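PDB 2YOC: pullulanase from Klebsiella oxytoca, which hydrolyses the alpha-1,6-glucosidic linkages of pullulan and related branched glucans and is a substrate of a type 2 secretion system. Local coordinates for residues A410-H415 / Q858-D863. Sequence-based numbering, arbitrary orientation.
Sequences AKMTIH and QGIAFD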
loop_
_atom_site.group_PDB
_atom_site.type_symbol
_atom_site.label_atom_id
_atom_site.label_comp_id
_atom_site.label_asym_id
_atom_site.label_seq_id
_atom_site.Cartn_x
_atom_site.Cartn_y
_atom_site.Cartn_z
ATOM N N ALA B 410 24.337 -3.793 -23.739
ATOM C CA ALA B 410 23.013 -3.187 -23.895
ATOM C C ALA B 410 22.610 -2.986 -25.371
ATOM O O ALA B 410 21.417 -2.978 -25.678
ATOM C CB ALA B 410 22.951 -1.860 -23.141
ATOM N N LYS B 411 23.612 -2.877 -26.279
ATOM C CA LYS B 411 23.369 -2.703 -27.707
ATOM C C LYS B 411 22.800 -3.939 -28.357
ATOM O O LYS B 411 22.184 -3.814 -29.419
ATOM C CB LYS B 411 24.618 -2.172 -28.424
ATOM C CG LYS B 411 24.749 -0.652 -28.297
ATOM C CD LYS B 411 26.169 -0.179 -28.049
ATOM C CE LYS B 411 26.269 1.292 -27.644
ATOM N NZ LYS B 411 25.801 1.586 -26.249
HETATM N N MSE B 412 22.938 -5.116 -27.682
HETATM C CA MSE B 412 22.456 -6.441 -28.103
HETATM C C MSE B 412 21.002 -6.466 -28.583
HETATM O O MSE B 412 20.087 -6.164 -27.812
HETATM C CB MSE B 412 22.680 -7.470 -26.986
HETATM C CG MSE B 412 22.762 -8.913 -27.459
HETATM SE SE MSE B 412 23.050 -10.162 -25.954
HETATM C CE MSE B 412 24.969 -9.791 -25.624
ATOM N N THR B 413 20.809 -6.841 -29.873
ATOM C CA THR B 413 19.510 -6.949 -30.548
ATOM C C THR B 413 19.410 -8.353 -31.177
ATOM O O THR B 413 19.938 -8.599 -32.268
ATOM C CB THR B 413 19.348 -5.752 -31.507
ATOM O OG1 THR B 413 19.272 -4.579 -30.716
ATOM C CG2 THR B 413 18.099 -5.818 -32.324
ATOM N N ILE B 414 18.768 -9.272 -30.449
ATOM C CA ILE B 414 18.655 -10.713 -30.763
ATOM C C ILE B 414 17.493 -11.073 -31.668
ATOM O O ILE B 414 16.378 -10.587 -31.463
ATOM C CB ILE B 414 18.647 -11.600 -29.474
ATOM C CG1 ILE B 414 19.694 -11.137 -28.463
ATOM C CG2 ILE B 414 18.863 -13.060 -29.815
ATOM C CD1 ILE B 414 19.436 -11.651 -27.052
ATOM N N HIS B 415 17.773 -11.978 -32.638
ATOM C CA HIS B 415 16.876 -12.562 -33.622
ATOM C C HIS B 415 16.982 -14.067 -33.382
ATOM O O HIS B 415 17.995 -14.674 -33.741
ATOM C CB HIS B 415 17.367 -12.219 -35.044
ATOM C CG HIS B 415 16.327 -12.383 -36.116
ATOM N ND1 HIS B 415 15.298 -11.462 -36.270
ATOM C CD2 HIS B 415 16.206 -13.336 -37.073
ATOM C CE1 HIS B 415 14.583 -11.885 -37.299
ATOM N NE2 HIS B 415 15.092 -13.003 -37.822
ATOM N N GLN B 858 15.822 0.368 -22.506
ATOM C CA GLN B 858 17.142 0.168 -21.903
ATOM C C GLN B 858 17.607 -1.283 -21.766
ATOM O O GLN B 858 18.820 -1.523 -21.771
ATOM C CB GLN B 858 17.289 0.932 -20.563
ATOM C CG GLN B 858 17.168 2.464 -20.680
ATOM C CD GLN B 858 18.142 3.104 -21.642
ATOM O OE1 GLN B 858 19.348 2.868 -21.611
ATOM N NE2 GLN B 858 17.631 3.935 -22.525
ATOM N N GLY B 859 16.668 -2.226 -21.645
ATOM C CA GLY B 859 16.987 -3.649 -21.527
ATOM C C GLY B 859 17.415 -4.254 -22.853
ATOM O O GLY B 859 17.250 -3.629 -23.900
ATOM N N ILE B 860 17.965 -5.468 -22.827
ATOM C CA ILE B 860 18.383 -6.146 -24.045
ATOM C C ILE B 860 17.172 -6.555 -24.906
ATOM O O ILE B 860 16.223 -7.155 -24.420
ATOM C CB ILE B 860 19.364 -7.288 -23.733
ATOM C CG1 ILE B 860 20.691 -6.679 -23.191
ATOM C CG2 ILE B 860 19.600 -8.201 -24.958
ATOM C CD1 ILE B 860 21.613 -7.613 -22.470
ATOM N N ALA B 861 17.194 -6.151 -26.176
ATOM C CA ALA B 861 16.144 -6.415 -27.146
ATOM C C ALA B 861 16.283 -7.812 -27.705
ATOM O O ALA B 861 17.332 -8.171 -28.235
ATOM C CB ALA B 861 16.211 -5.392 -28.260
ATOM N N PHE B 862 15.232 -8.606 -27.549
ATOM C CA PHE B 862 15.126 -9.969 -28.047
ATOM C C PHE B 862 13.827 -10.062 -28.803
ATOM O O PHE B 862 12.820 -9.461 -28.421
ATOM C CB PHE B 862 15.090 -10.955 -26.881
ATOM C CG PHE B 862 14.956 -12.427 -27.215
ATOM C CD1 PHE B 862 13.716 -12.980 -27.517
ATOM C CD2 PHE B 862 16.047 -13.282 -27.115
ATOM C CE1 PHE B 862 13.592 -14.337 -27.795
ATOM C CE2 PHE B 862 15.917 -14.637 -27.400
ATOM C CZ PHE B 862 14.693 -15.151 -27.731
ATOM N N ASP B 863 13.846 -10.849 -29.861
ATOM C CA ASP B 863 12.685 -11.087 -30.677
ATOM C C ASP B 863 12.800 -12.367 -31.491
ATOM O O ASP B 863 13.899 -12.805 -31.861
ATOM C CB ASP B 863 12.405 -9.892 -31.596
ATOM C CG ASP B 863 11.091 -9.992 -32.350
ATOM O OD1 ASP B 863 10.106 -10.598 -31.787
ATOM O OD2 ASP B 863 11.036 -9.492 -33.490
#
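Residues 413-415 and 860-863 run as neighbouring parallel strands, 14° apart in direction, with Thr-413 beside Ala-861, Ile-414 beside Phe-862 and His-415 beside Asp-863. Ile-414 supplies both polar backbone groups at the centre. Ile-414 N gives a nearly straight bond to Ala-861 O (2.9 Å), and Ile-414 O receives a weak one from Asp-863 N. A third bond, Ala-861 N to Met-412 O, is also weak, at 3.3 Å.

Ile-414, Phe-862 and Ile-860 turn into the barrel interior. Ile-414 CG1 lies anti to its carbonyl carbon (chi1 -43°), which, with an extended chi2, brings CD1 toward the neighbouring strand. There Ile-414 CD1 meets the edge of the Phe-862 ring, near the ring plane, at CD2 (3.8 Å). Ile-414 CD1 also reaches Ile-860 CG2 at 4.0 Å. Ile-860 CG2 packs in turn against CB of Met-412 (3.8 Å), modelled as selenomethionine; the end of this side chain leads away from strand 860-863. Phe-720 adds an edge-to-face contact to the Phe-862 ring.

Thr-413, Ala-861, His-415 and Asp-863 face outward, toward helix 927-945. Thr-413 OG1 approaches the Ala-861 methyl but bonds back to Lys-411 O. The Asp-863 carboxylate is held by Tyr-937 and Ser-867.

These are the first and last strands of the eight-stranded parallel barrel, so their pairing closes the (beta/alpha)8 fold of this glycosyl hydrolase. The seam is therefore joined by backbone bonds, two of the three weak, and by apolar packing on its inner face, while hydroxyls satisfy the buried acid on its outer face.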